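Local coordinates for protein pseudouridine synthase (Pyrococcus abyssi, PDB 2AUS) that probably isomerises uridine to pseudouridine in RNA, as the archaeal Cbf5 member of the TruB family that works within box H/ACA guide-RNA particles, at residues Ile49-Pro54 against His60-Trp65; Ala64-Ile69 against His218-Tyr223; Val91-Ala96 against Lys238-Met243. All blocks are in the same frame, centred on the assembly; numbering follows the deposited sequence.

Interaction 1 (Ile49-Pro54 against His60-Trp65); sequences INLDKP and HEVVAW
L51 and V62 meet tip to tip with unusual closeness: L51 CD2 lies 3.3 Å from V62 CG1, tighter than ordinary van der Waals contact, though the exact value is doubtful. L51 reaches that point because its CG stands opposite the backbone N (chi1 -168°), while V62 extends CG1 from the helix toward the strand. The other branch of V62 serves two neighbours. K53 CG passes at 4.1 Å from V62 CG2, the two side chains meeting aslant, and P54 CD lies 4.3 Å from V62 CG2. Strand 47-53, which pairs antiparallel with strand 88-93 and parallel with strand 214-215, is thus packed against helix 59-69 within the pseudouridine synthase fold; L89 of the adjacent strand also touches V62. K53 runs on extended past V62 and bends at its last torsion (chi4 -56°), which brings NZ back to P54 O at 2.9 Å with the donor tilted 34° from the carbonyl plane. V85 O, P83 O and P57 O also accept from K53 NZ, D82 O weakly, so its three N-H must be shared among these carbonyls. In TruB relatives the loop corresponding to D82-V85 carries the catalytic aspartate.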
ATOM      1  N   ILE A  49     -13.709  19.027  -3.173  1.00 36.29           N
ATOM      2  CA  ILE A  49     -12.277  18.919  -3.415  1.00 35.64           C
ATOM      3  C   ILE A  49     -11.999  18.354  -4.794  1.00 36.05           C
ATOM      4  O   ILE A  49     -12.609  17.363  -5.199  1.00 36.36           O
ATOM      5  CB  ILE A  49     -11.601  17.980  -2.386  1.00 36.42           C
ATOM      6  CG1 ILE A  49     -11.846  18.497  -0.970  1.00 35.68           C
ATOM      7  CG2 ILE A  49     -10.100  17.883  -2.663  1.00 34.71           C
ATOM      8  CD1 ILE A  49     -11.242  17.608   0.116  1.00 35.43           C
ATOM      9  N   ASN A  50     -11.101  18.993  -5.532  1.00 36.36           N
ATOM     10  CA  ASN A  50     -10.719  18.486  -6.847  1.00 36.05           C
ATOM     11  C   ASN A  50      -9.483  17.642  -6.543  1.00 36.26           C
ATOM     12  O   ASN A  50      -8.344  18.099  -6.648  1.00 34.92           O
ATOM     13  CB  ASN A  50     -10.392  19.636  -7.791  1.00 37.16           C
ATOM     14  CG  ASN A  50     -10.004  19.160  -9.176  1.00 40.31           C
ATOM     15  OD1 ASN A  50     -10.342  18.047  -9.586  1.00 40.52           O
ATOM     16  ND2 ASN A  50      -9.299  20.008  -9.910  1.00 39.31           N
ATOM     17  N   LEU A  51      -9.729  16.404  -6.134  1.00 34.63           N
ATOM     18  CA  LEU A  51      -8.654  15.507  -5.747  1.00 37.05           C
ATOM     19  C   LEU A  51      -8.036  14.678  -6.864  1.00 38.06           C
ATOM     20  O   LEU A  51      -8.733  14.210  -7.766  1.00 38.31           O
ATOM     21  CB  LEU A  51      -9.158  14.563  -4.660  1.00 36.44           C
ATOM     22  CG  LEU A  51      -8.047  13.778  -3.965  1.00 40.13           C
ATOM     23  CD1 LEU A  51      -7.495  14.609  -2.795  1.00 36.00           C
ATOM     24  CD2 LEU A  51      -8.585  12.452  -3.471  1.00 36.35           C
ATOM     25  N   ASP A  52      -6.720  14.506  -6.796  1.00 38.63           N
ATOM     26  CA  ASP A  52      -6.001  13.681  -7.767  1.00 40.11           C
ATOM     27  C   ASP A  52      -5.916  12.340  -7.064  1.00 40.12           C
ATOM     28  O   ASP A  52      -5.062  12.142  -6.197  1.00 38.77           O
ATOM     29  CB  ASP A  52      -4.579  14.205  -8.014  1.00 42.39           C
ATOM     30  CG  ASP A  52      -3.866  13.475  -9.162  1.00 44.82           C
ATOM     31  OD1 ASP A  52      -4.281  12.352  -9.524  1.00 45.23           O
ATOM     32  OD2 ASP A  52      -2.883  14.025  -9.703  1.00 44.82           O
ATOM     33  N   LYS A  53      -6.824  11.436  -7.409  1.00 39.17           N
ATOM     34  CA  LYS A  53      -6.849  10.123  -6.785  1.00 39.12           C
ATOM     35  C   LYS A  53      -5.574   9.341  -7.087  1.00 40.85           C
ATOM     36  O   LYS A  53      -5.112   9.304  -8.226  1.00 40.88           O
ATOM     37  CB  LYS A  53      -8.057   9.325  -7.283  1.00 40.21           C
ATOM     38  CG  LYS A  53      -8.080   7.876  -6.813  1.00 38.85           C
ATOM     39  CD  LYS A  53      -9.133   7.064  -7.544  1.00 40.76           C
ATOM     40  CE  LYS A  53      -9.095   5.601  -7.117  1.00 39.94           C
ATOM     41  NZ  LYS A  53      -7.734   5.008  -7.324  1.00 41.28           N
ATOM     42  N   PRO A  54      -4.974   8.723  -6.066  1.00 41.29           N
ATOM     43  CA  PRO A  54      -3.756   7.956  -6.334  1.00 44.72           C
ATOM     44  C   PRO A  54      -4.166   6.546  -6.755  1.00 44.85           C
ATOM     45  O   PRO A  54      -5.216   6.051  -6.340  1.00 46.51           O
ATOM     46  CB  PRO A  54      -3.043   7.967  -4.984  1.00 43.68           C
ATOM     47  CG  PRO A  54      -4.197   7.856  -4.029  1.00 43.80           C
ATOM     48  CD  PRO A  54      -5.220   8.834  -4.618  1.00 42.47           C
ATOM     49  N   HIS A  60     -13.992   4.800  -2.758  1.00 47.80           N
ATOM     50  CA  HIS A  60     -14.629   4.789  -1.446  1.00 47.54           C
ATOM     51  C   HIS A  60     -13.574   4.943  -0.361  1.00 46.74           C
ATOM     52  O   HIS A  60     -13.738   5.731   0.569  1.00 47.34           O
ATOM     53  CB  HIS A  60     -15.374   3.471  -1.229  1.00 50.70           C
ATOM     54  CG  HIS A  60     -16.055   3.375   0.101  1.00 50.97           C
ATOM     55  ND1 HIS A  60     -17.265   3.981   0.364  1.00 53.36           N
ATOM     56  CD2 HIS A  60     -15.681   2.766   1.251  1.00 50.11           C
ATOM     57  CE1 HIS A  60     -17.608   3.748   1.618  1.00 51.27           C
ATOM     58  NE2 HIS A  60     -16.664   3.013   2.179  1.00 50.90           N
ATOM     59  N   GLU A  61     -12.490   4.181  -0.481  1.00 47.19           N
ATOM     60  CA  GLU A  61     -11.415   4.242   0.500  1.00 47.76           C
ATOM     61  C   GLU A  61     -10.768   5.620   0.526  1.00 46.64           C
ATOM     62  O   GLU A  61     -10.418   6.123   1.593  1.00 46.69           O
ATOM     63  CB  GLU A  61     -10.361   3.174   0.198  1.00 50.12           C
ATOM     64  CG  GLU A  61     -10.923   1.762   0.187  1.00 55.23           C
ATOM     65  CD  GLU A  61      -9.859   0.704  -0.029  1.00 57.92           C
ATOM     66  OE1 GLU A  61      -9.136   0.772  -1.052  1.00 55.41           O
ATOM     67  OE2 GLU A  61      -9.750  -0.196   0.835  1.00 61.27           O
ATOM     68  N   VAL A  62     -10.608   6.227  -0.649  1.00 46.45           N
ATOM     69  CA  VAL A  62     -10.017   7.561  -0.754  1.00 44.83           C
ATOM     70  C   VAL A  62     -10.901   8.584  -0.027  1.00 45.41           C
ATOM     71  O   VAL A  62     -10.408   9.464   0.681  1.00 44.07           O
ATOM     72  CB  VAL A  62      -9.857   7.973  -2.229  1.00 45.75           C
ATOM     73  CG1 VAL A  62      -9.462   9.438  -2.334  1.00 45.59           C
ATOM     74  CG2 VAL A  62      -8.806   7.102  -2.879  1.00 46.33           C
ATOM     75  N   VAL A  63     -12.214   8.465  -0.203  1.00 44.55           N
ATOM     76  CA  VAL A  63     -13.136   9.374   0.460  1.00 45.07           C
ATOM     77  C   VAL A  63     -13.033   9.163   1.977  1.00 45.82           C
ATOM     78  O   VAL A  63     -13.048  10.126   2.749  1.00 43.60           O
ATOM     79  CB  VAL A  63     -14.586   9.137  -0.004  1.00 43.79           C
ATOM     80  CG1 VAL A  63     -15.538  10.006   0.793  1.00 42.91           C
ATOM     81  CG2 VAL A  63     -14.707   9.465  -1.483  1.00 46.08           C
ATOM     82  N   ALA A  64     -12.920   7.903   2.398  1.00 44.19           N
ATOM     83  CA  ALA A  64     -12.797   7.599   3.819  1.00 44.99           C
ATOM     84  C   ALA A  64     -11.567   8.322   4.375  1.00 44.23           C
ATOM     85  O   ALA A  64     -11.615   8.884   5.464  1.00 44.91           O
ATOM     86  CB  ALA A  64     -12.666   6.083   4.032  1.00 42.61           C
ATOM     87  N   TRP A  65     -10.467   8.303   3.624  1.00 45.26           N
ATOM     88  CA  TRP A  65      -9.238   8.975   4.051  1.00 45.58           C
ATOM     89  C   TRP A  65      -9.460  10.476   4.173  1.00 44.10           C
ATOM     90  O   TRP A  65      -8.983  11.117   5.109  1.00 44.73           O
ATOM     91  CB  TRP A  65      -8.099   8.736   3.052  1.00 47.69           C
ATOM     92  CG  TRP A  65      -7.518   7.357   3.083  1.00 54.43           C
ATOM     93  CD1 TRP A  65      -7.583   6.460   4.114  1.00 54.10           C
ATOM     94  CD2 TRP A  65      -6.715   6.741   2.064  1.00 56.71           C
ATOM     95  NE1 TRP A  65      -6.870   5.329   3.801  1.00 57.03           N
ATOM     96  CE2 TRP A  65      -6.325   5.473   2.551  1.00 57.36           C
ATOM     97  CE3 TRP A  65      -6.284   7.140   0.790  1.00 57.61           C
ATOM     98  CZ2 TRP A  65      -5.523   4.597   1.806  1.00 59.29           C
ATOM     99  CZ3 TRP A  65      -5.484   6.269   0.048  1.00 58.38           C
ATOM    100  CH2 TRP A  65      -5.113   5.012   0.561  1.00 58.84           C
TER

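Interaction 2 (Ala64-Ile69 against His218-Tyr223); sequences AWIKRI and HDLVDY
D222 OD2, one residue beyond the V221 that packs on I69, makes two salt-bridge contacts to basic side-chain groups of another protein chain, probably Nop10, the small partner of Cbf5, and D222 OD1 makes a further one. D222 sets its CB away from helix 59-69, so the charged and the apolar contacts of helix 217-228 lie on separate flanks. The two helical segments run nearly parallel, with 11° between their directions and 10.2 Å between their axes. Their backbones come nearest at I69 and V221, whose CA atoms are 6.0 Å apart.

I69 makes the largest single contribution. Its side chain crosses that of V221 at about a right angle, and all three of its outer carbons reach the valine: I69 CD1 is 3.6 Å from V221 CG2, and I69 CG2 is 3.7 Å from V221 CA. The two branches leave I69 CB so that CG2 is opposite the backbone N and CG1 opposite the carbonyl carbon (chi1 -60°), placing both beside V221. I69 CG2 also rests 4.0 Å from L220 C, against the backbone itself. One turn earlier, I66 CG1 approaches L220 CD1 at 4.1 Å; both residues are buried and touch I49 and L51 of strand 47-53.

The rings of W65 and of H218 each meet an aromatic side chain of the partner protein, planes at about 55°, and I69 packs on an aromatic side chain of it too. No hydrogen bond links the two segments, so their mutual hold is apolar and depends on shape, whereas the salt bridges of D222 are polar contacts to the partner chain.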
ATOM      1  N   ALA A  64     -12.920   7.903   2.398  1.00 44.19           N
ATOM      2  CA  ALA A  64     -12.797   7.599   3.819  1.00 44.99           C
ATOM      3  C   ALA A  64     -11.567   8.322   4.375  1.00 44.23           C
ATOM      4  O   ALA A  64     -11.615   8.884   5.464  1.00 44.91           O
ATOM      5  CB  ALA A  64     -12.666   6.083   4.032  1.00 42.61           C
ATOM      6  N   TRP A  65     -10.467   8.303   3.624  1.00 45.26           N
ATOM      7  CA  TRP A  65      -9.238   8.975   4.051  1.00 45.58           C
ATOM      8  C   TRP A  65      -9.460  10.476   4.173  1.00 44.10           C
ATOM      9  O   TRP A  65      -8.983  11.117   5.109  1.00 44.73           O
ATOM     10  CB  TRP A  65      -8.099   8.736   3.052  1.00 47.69           C
ATOM     11  CG  TRP A  65      -7.518   7.357   3.083  1.00 54.43           C
ATOM     12  CD1 TRP A  65      -7.583   6.460   4.114  1.00 54.10           C
ATOM     13  CD2 TRP A  65      -6.715   6.741   2.064  1.00 56.71           C
ATOM     14  NE1 TRP A  65      -6.870   5.329   3.801  1.00 57.03           N
ATOM     15  CE2 TRP A  65      -6.325   5.473   2.551  1.00 57.36           C
ATOM     16  CE3 TRP A  65      -6.284   7.140   0.790  1.00 57.61           C
ATOM     17  CZ2 TRP A  65      -5.523   4.597   1.806  1.00 59.29           C
ATOM     18  CZ3 TRP A  65      -5.484   6.269   0.048  1.00 58.38           C
ATOM     19  CH2 TRP A  65      -5.113   5.012   0.561  1.00 58.84           C
ATOM     20  N   ILE A  66     -10.177  11.038   3.210  1.00 42.27           N
ATOM     21  CA  ILE A  66     -10.448  12.465   3.217  1.00 40.89           C
ATOM     22  C   ILE A  66     -11.266  12.855   4.457  1.00 40.33           C
ATOM     23  O   ILE A  66     -11.003  13.883   5.081  1.00 37.98           O
ATOM     24  CB  ILE A  66     -11.164  12.876   1.907  1.00 39.07           C
ATOM     25  CG1 ILE A  66     -10.133  12.932   0.773  1.00 38.77           C
ATOM     26  CG2 ILE A  66     -11.879  14.203   2.075  1.00 38.44           C
ATOM     27  CD1 ILE A  66     -10.726  13.141  -0.593  1.00 37.62           C
ATOM     28  N   LYS A  67     -12.235  12.022   4.828  1.00 38.88           N
ATOM     29  CA  LYS A  67     -13.054  12.305   6.003  1.00 40.86           C
ATOM     30  C   LYS A  67     -12.194  12.287   7.264  1.00 41.82           C
ATOM     31  O   LYS A  67     -12.392  13.100   8.174  1.00 42.58           O
ATOM     32  CB  LYS A  67     -14.193  11.286   6.134  1.00 40.03           C
ATOM     33  CG  LYS A  67     -15.140  11.271   4.938  1.00 41.78           C
ATOM     34  CD  LYS A  67     -16.510  10.701   5.287  1.00 43.85           C
ATOM     35  CE  LYS A  67     -16.439   9.241   5.689  1.00 48.08           C
ATOM     36  NZ  LYS A  67     -17.781   8.714   6.082  1.00 48.55           N
ATOM     37  N   ARG A  68     -11.227  11.374   7.311  1.00 41.63           N
ATOM     38  CA  ARG A  68     -10.344  11.271   8.461  1.00 42.56           C
ATOM     39  C   ARG A  68      -9.403  12.462   8.528  1.00 40.73           C
ATOM     40  O   ARG A  68      -9.238  13.062   9.580  1.00 39.78           O
ATOM     41  CB  ARG A  68      -9.531   9.972   8.410  1.00 46.46           C
ATOM     42  CG  ARG A  68     -10.395   8.729   8.368  1.00 52.76           C
ATOM     43  CD  ARG A  68      -9.627   7.471   8.736  1.00 57.76           C
ATOM     44  NE  ARG A  68     -10.500   6.301   8.649  1.00 64.13           N
ATOM     45  CZ  ARG A  68     -10.700   5.592   7.539  1.00 66.85           C
ATOM     46  NH1 ARG A  68     -10.079   5.922   6.413  1.00 67.99           N
ATOM     47  NH2 ARG A  68     -11.539   4.564   7.546  1.00 66.96           N
ATOM     48  N   ILE A  69      -8.800  12.806   7.399  1.00 40.28           N
ATOM     49  CA  ILE A  69      -7.870  13.925   7.340  1.00 41.09           C
ATOM     50  C   ILE A  69      -8.520  15.249   7.721  1.00 40.76           C
ATOM     51  O   ILE A  69      -7.977  16.011   8.521  1.00 40.82           O
ATOM     52  CB  ILE A  69      -7.277  14.084   5.926  1.00 42.17           C
ATOM     53  CG1 ILE A  69      -6.536  12.807   5.530  1.00 42.93           C
ATOM     54  CG2 ILE A  69      -6.351  15.307   5.887  1.00 41.76           C
ATOM     55  CD1 ILE A  69      -6.115  12.774   4.068  1.00 45.19           C
ATOM     56  N   HIS A 218      -1.809  14.216   0.372  1.00 46.12           N
ATOM     57  CA  HIS A 218      -0.729  14.757   1.185  1.00 47.42           C
ATOM     58  C   HIS A 218      -0.881  16.259   1.283  1.00 46.79           C
ATOM     59  O   HIS A 218      -0.606  16.848   2.328  1.00 47.69           O
ATOM     60  CB  HIS A 218       0.631  14.390   0.587  1.00 48.78           C
ATOM     61  CG  HIS A 218       1.054  12.987   0.889  1.00 53.40           C
ATOM     62  ND1 HIS A 218       2.089  12.360   0.229  1.00 55.51           N
ATOM     63  CD2 HIS A 218       0.592  12.096   1.799  1.00 53.73           C
ATOM     64  CE1 HIS A 218       2.245  11.143   0.720  1.00 57.07           C
ATOM     65  NE2 HIS A 218       1.350  10.959   1.674  1.00 54.69           N
ATOM     66  N   ASP A 219      -1.321  16.884   0.195  1.00 45.86           N
ATOM     67  CA  ASP A 219      -1.539  18.319   0.219  1.00 44.01           C
ATOM     68  C   ASP A 219      -2.570  18.621   1.292  1.00 42.45           C
ATOM     69  O   ASP A 219      -2.372  19.512   2.109  1.00 40.53           O
ATOM     70  CB  ASP A 219      -2.068  18.834  -1.117  1.00 46.99           C
ATOM     71  CG  ASP A 219      -1.027  18.812  -2.204  1.00 48.87           C
ATOM     72  OD1 ASP A 219       0.177  18.846  -1.869  1.00 48.92           O
ATOM     73  OD2 ASP A 219      -1.419  18.785  -3.394  1.00 48.40           O
ATOM     74  N   LEU A 220      -3.668  17.866   1.285  1.00 41.22           N
ATOM     75  CA  LEU A 220      -4.739  18.063   2.254  1.00 41.70           C
ATOM     76  C   LEU A 220      -4.264  17.890   3.687  1.00 40.64           C
ATOM     77  O   LEU A 220      -4.647  18.662   4.571  1.00 41.35           O
ATOM     78  CB  LEU A 220      -5.897  17.095   1.988  1.00 43.13           C
ATOM     79  CG  LEU A 220      -6.728  17.365   0.735  1.00 43.98           C
ATOM     80  CD1 LEU A 220      -7.876  16.364   0.667  1.00 43.66           C
ATOM     81  CD2 LEU A 220      -7.266  18.793   0.782  1.00 41.78           C
ATOM     82  N   VAL A 221      -3.448  16.869   3.923  1.00 39.33           N
ATOM     83  CA  VAL A 221      -2.930  16.626   5.263  1.00 40.47           C
ATOM     84  C   VAL A 221      -2.111  17.829   5.712  1.00 40.41           C
ATOM     85  O   VAL A 221      -2.311  18.350   6.804  1.00 41.78           O
ATOM     86  CB  VAL A 221      -2.039  15.371   5.307  1.00 40.86           C
ATOM     87  CG1 VAL A 221      -1.316  15.289   6.654  1.00 43.10           C
ATOM     88  CG2 VAL A 221      -2.892  14.120   5.079  1.00 41.57           C
ATOM     89  N   ASP A 222      -1.211  18.292   4.853  1.00 40.31           N
ATOM     90  CA  ASP A 222      -0.363  19.422   5.207  1.00 41.04           C
ATOM     91  C   ASP A 222      -1.101  20.745   5.365  1.00 41.29           C
ATOM     92  O   ASP A 222      -0.811  21.514   6.283  1.00 43.93           O
ATOM     93  CB  ASP A 222       0.760  19.572   4.182  1.00 40.60           C
ATOM     94  CG  ASP A 222       1.627  18.331   4.091  1.00 43.62           C
ATOM     95  OD1 ASP A 222       1.519  17.461   4.986  1.00 43.82           O
ATOM     96  OD2 ASP A 222       2.419  18.223   3.130  1.00 44.37           O
ATOM     97  N   TYR A 223      -2.050  21.019   4.478  1.00 40.49           N
ATOM     98  CA  TYR A 223      -2.805  22.265   4.555  1.00 41.32           C
ATOM     99  C   TYR A 223      -3.705  22.291   5.788  1.00 41.35           C
ATOM    100  O   TYR A 223      -3.920  23.340   6.399  1.00 39.30           O
ATOM    101  CB  TYR A 223      -3.649  22.436   3.296  1.00 40.90           C
ATOM    102  CG  TYR A 223      -2.844  22.544   2.025  1.00 42.80           C
ATOM    103  CD1 TYR A 223      -3.449  22.344   0.788  1.00 43.66           C
ATOM    104  CD2 TYR A 223      -1.488  22.891   2.049  1.00 43.58           C
ATOM    105  CE1 TYR A 223      -2.737  22.486  -0.396  1.00 44.36           C
ATOM    106  CE2 TYR A 223      -0.763  23.040   0.867  1.00 44.52           C
ATOM    107  CZ  TYR A 223      -1.398  22.835  -0.353  1.00 45.81           C
ATOM    108  OH  TYR A 223      -0.701  22.964  -1.533  1.00 47.63           O
TER

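Interaction 3 (Val91-Ala96 against Lys238-Met243); sequences VALERA and KAIQPM
L93 turns its CG opposite the carbonyl carbon, with a chi1 of -40° well short of the ideal, and so sends CD1 toward I240; M243 holds CG between its backbone N and carbonyl carbon (chi1 67°) and runs extended beyond it, which leaves SD near A96, while the backbone alone sets CB there. Through these two pairs the end of strand 88-93 and the turn after it pack on the residues flanking strand 241-242 in the pseudouridine synthase fold, where both strands are antiparallel neighbours of strand 47-53. In the first pair L93 CD1 lies near both methyls of I240, 3.9 Å from I240 CD1 and 4.0 Å from I240 CG2. I49 of the intervening strand touches L93 and I240 alike, so the three form one apolar layer.

The second pair depends on a turn. A96 N donates to L93 O at 2.8 Å, and the backbone angles of E94 and R95 between them are close to a type II' turn, which brings A96 round to M243. A96 CB then lies 3.6 Å from M243 CB and 4.1 Å from M243 SD. E94 OE1 accepts from the backbone N of both E73 and K74. Within the other segment, Q241 folds back toward the preceding helix: Q241 NE2 donates to K238 O at 3.0 Å with an N-H...O angle of 155°, approaching from above the carbonyl plane rather than on a lone pair.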
ATOM      1  N   VAL A  91     -14.581  15.287  -4.799  1.00 35.99           N
ATOM      2  CA  VAL A  91     -15.102  14.781  -3.539  1.00 37.34           C
ATOM      3  C   VAL A  91     -15.840  15.918  -2.836  1.00 38.69           C
ATOM      4  O   VAL A  91     -15.221  16.897  -2.405  1.00 38.06           O
ATOM      5  CB  VAL A  91     -13.964  14.257  -2.622  1.00 36.49           C
ATOM      6  CG1 VAL A  91     -14.546  13.675  -1.343  1.00 33.74           C
ATOM      7  CG2 VAL A  91     -13.160  13.189  -3.348  1.00 35.57           C
ATOM      8  N   ALA A  92     -17.162  15.796  -2.747  1.00 36.60           N
ATOM      9  CA  ALA A  92     -17.980  16.813  -2.092  1.00 37.72           C
ATOM     10  C   ALA A  92     -17.946  16.554  -0.586  1.00 39.33           C
ATOM     11  O   ALA A  92     -17.963  15.400  -0.148  1.00 39.00           O
ATOM     12  CB  ALA A  92     -19.416  16.758  -2.622  1.00 34.96           C
ATOM     13  N   LEU A  93     -17.907  17.626   0.199  1.00 38.11           N
ATOM     14  CA  LEU A  93     -17.812  17.505   1.651  1.00 39.52           C
ATOM     15  C   LEU A  93     -19.047  17.909   2.457  1.00 41.68           C
ATOM     16  O   LEU A  93     -19.792  18.823   2.088  1.00 39.70           O
ATOM     17  CB  LEU A  93     -16.637  18.346   2.163  1.00 38.74           C
ATOM     18  CG  LEU A  93     -15.350  18.332   1.336  1.00 38.09           C
ATOM     19  CD1 LEU A  93     -14.384  19.353   1.912  1.00 38.60           C
ATOM     20  CD2 LEU A  93     -14.730  16.932   1.341  1.00 36.98           C
ATOM     21  N   GLU A  94     -19.229  17.219   3.578  1.00 42.35           N
ATOM     22  CA  GLU A  94     -20.308  17.488   4.514  1.00 43.46           C
ATOM     23  C   GLU A  94     -21.654  17.825   3.874  1.00 41.41           C
ATOM     24  O   GLU A  94     -22.256  17.001   3.191  1.00 41.34           O
ATOM     25  CB  GLU A  94     -19.868  18.627   5.444  1.00 45.77           C
ATOM     26  CG  GLU A  94     -18.517  18.381   6.117  1.00 50.18           C
ATOM     27  CD  GLU A  94     -18.617  17.492   7.358  1.00 54.32           C
ATOM     28  OE1 GLU A  94     -19.353  16.484   7.326  1.00 55.76           O
ATOM     29  OE2 GLU A  94     -17.949  17.799   8.370  1.00 57.86           O
ATOM     30  N   ARG A  95     -22.112  19.052   4.098  1.00 41.69           N
ATOM     31  CA  ARG A  95     -23.393  19.526   3.581  1.00 42.40           C
ATOM     32  C   ARG A  95     -23.511  19.555   2.059  1.00 41.68           C
ATOM     33  O   ARG A  95     -24.616  19.548   1.519  1.00 39.83           O
ATOM     34  CB  ARG A  95     -23.672  20.921   4.140  1.00 44.92           C
ATOM     35  CG  ARG A  95     -23.891  20.953   5.642  1.00 50.28           C
ATOM     36  CD  ARG A  95     -25.352  20.728   5.973  1.00 58.16           C
ATOM     37  NE  ARG A  95     -26.193  21.677   5.244  1.00 64.13           N
ATOM     38  CZ  ARG A  95     -27.520  21.715   5.319  1.00 66.58           C
ATOM     39  NH1 ARG A  95     -28.167  20.854   6.100  1.00 68.87           N
ATOM     40  NH2 ARG A  95     -28.198  22.603   4.605  1.00 66.97           N
ATOM     41  N   ALA A  96     -22.376  19.589   1.368  1.00 40.28           N
ATOM     42  CA  ALA A  96     -22.365  19.617  -0.089  1.00 40.49           C
ATOM     43  C   ALA A  96     -22.244  18.222  -0.704  1.00 39.99           C
ATOM     44  O   ALA A  96     -22.312  18.065  -1.926  1.00 39.26           O
ATOM     45  CB  ALA A  96     -21.216  20.482  -0.574  1.00 39.60           C
ATOM     46  N   LYS A 238      -7.772  27.304  -0.343  1.00 44.50           N
ATOM     47  CA  LYS A 238      -7.509  27.144  -1.767  1.00 44.74           C
ATOM     48  C   LYS A 238      -7.596  25.690  -2.221  1.00 42.14           C
ATOM     49  O   LYS A 238      -7.839  25.414  -3.388  1.00 41.74           O
ATOM     50  CB  LYS A 238      -6.130  27.705  -2.119  1.00 48.59           C
ATOM     51  CG  LYS A 238      -6.021  29.205  -1.924  1.00 54.71           C
ATOM     52  CD  LYS A 238      -4.631  29.707  -2.269  1.00 57.81           C
ATOM     53  CE  LYS A 238      -4.473  31.162  -1.878  1.00 60.14           C
ATOM     54  NZ  LYS A 238      -3.067  31.599  -2.053  1.00 63.83           N
ATOM     55  N   ALA A 239      -7.403  24.763  -1.290  1.00 41.07           N
ATOM     56  CA  ALA A 239      -7.447  23.339  -1.604  1.00 40.08           C
ATOM     57  C   ALA A 239      -8.881  22.816  -1.732  1.00 40.00           C
ATOM     58  O   ALA A 239      -9.092  21.720  -2.251  1.00 39.40           O
ATOM     59  CB  ALA A 239      -6.699  22.546  -0.524  1.00 36.93           C
ATOM     60  N   ILE A 240      -9.851  23.596  -1.254  1.00 39.65           N
ATOM     61  CA  ILE A 240     -11.264  23.215  -1.308  1.00 39.26           C
ATOM     62  C   ILE A 240     -12.054  24.265  -2.093  1.00 39.61           C
ATOM     63  O   ILE A 240     -11.922  25.463  -1.847  1.00 38.50           O
ATOM     64  CB  ILE A 240     -11.841  23.094   0.118  1.00 39.93           C
ATOM     65  CG1 ILE A 240     -11.059  22.028   0.896  1.00 41.63           C
ATOM     66  CG2 ILE A 240     -13.332  22.756   0.062  1.00 40.70           C
ATOM     67  CD1 ILE A 240     -11.430  21.921   2.362  1.00 40.38           C
ATOM     68  N   GLN A 241     -12.865  23.824  -3.046  1.00 37.85           N
ATOM     69  CA  GLN A 241     -13.629  24.776  -3.842  1.00 37.34           C
ATOM     70  C   GLN A 241     -15.050  24.901  -3.328  1.00 37.09           C
ATOM     71  O   GLN A 241     -15.568  23.985  -2.682  1.00 35.31           O
ATOM     72  CB  GLN A 241     -13.677  24.336  -5.310  1.00 37.24           C
ATOM     73  CG  GLN A 241     -12.333  23.922  -5.889  1.00 39.44           C
ATOM     74  CD  GLN A 241     -11.229  24.863  -5.476  1.00 39.03           C
ATOM     75  OE1 GLN A 241     -11.337  26.071  -5.653  1.00 43.59           O
ATOM     76  NE2 GLN A 241     -10.164  24.316  -4.911  1.00 39.40           N
ATOM     77  N   PRO A 242     -15.698  26.048  -3.589  1.00 37.23           N
ATOM     78  CA  PRO A 242     -17.081  26.195  -3.122  1.00 37.82           C
ATOM     79  C   PRO A 242     -17.888  25.140  -3.884  1.00 37.51           C
ATOM     80  O   PRO A 242     -17.567  24.818  -5.031  1.00 37.05           O
ATOM     81  CB  PRO A 242     -17.452  27.613  -3.552  1.00 38.09           C
ATOM     82  CG  PRO A 242     -16.119  28.324  -3.596  1.00 41.49           C
ATOM     83  CD  PRO A 242     -15.220  27.280  -4.236  1.00 37.88           C
ATOM     84  N   MET A 243     -18.921  24.591  -3.258  1.00 37.37           N
ATOM     85  CA  MET A 243     -19.727  23.568  -3.923  1.00 35.67           C
ATOM     86  C   MET A 243     -20.275  24.028  -5.275  1.00 35.55           C
ATOM     87  O   MET A 243     -20.565  23.201  -6.151  1.00 36.83           O
ATOM     88  CB  MET A 243     -20.886  23.150  -3.021  1.00 37.17           C
ATOM     89  CG  MET A 243     -21.905  24.247  -2.809  1.00 36.21           C
ATOM     90  SD  MET A 243     -23.300  23.745  -1.778  1.00 41.96           S
ATOM     91  CE  MET A 243     -23.895  25.363  -1.224  1.00 39.01           C
TER

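How the interactions relate
All three interactions adjoin one apolar core, with I49 of strand 47-53 at their junction. Interactions 1 and 2 share helix 59-69 and have centres about 9 Å apart; I49 CD1 approaches L220 CD1 at 3.6 Å. Interaction 3 is about 12 Å from interaction 1, centre to centre, and joins it through a probable hydrogen bond from I49 N to V91 O (2.7 Å). Between interactions 2 and 3, about 13 Å apart, Y223 CD1 meets A239 CB at 3.5 Å and I66 CD1 meets V91 CG2 at 3.7 Å. Interaction 1 leads toward the probable active-site loop through K53; the partner protein borders interactions 1 and 2 but does not touch interaction 3.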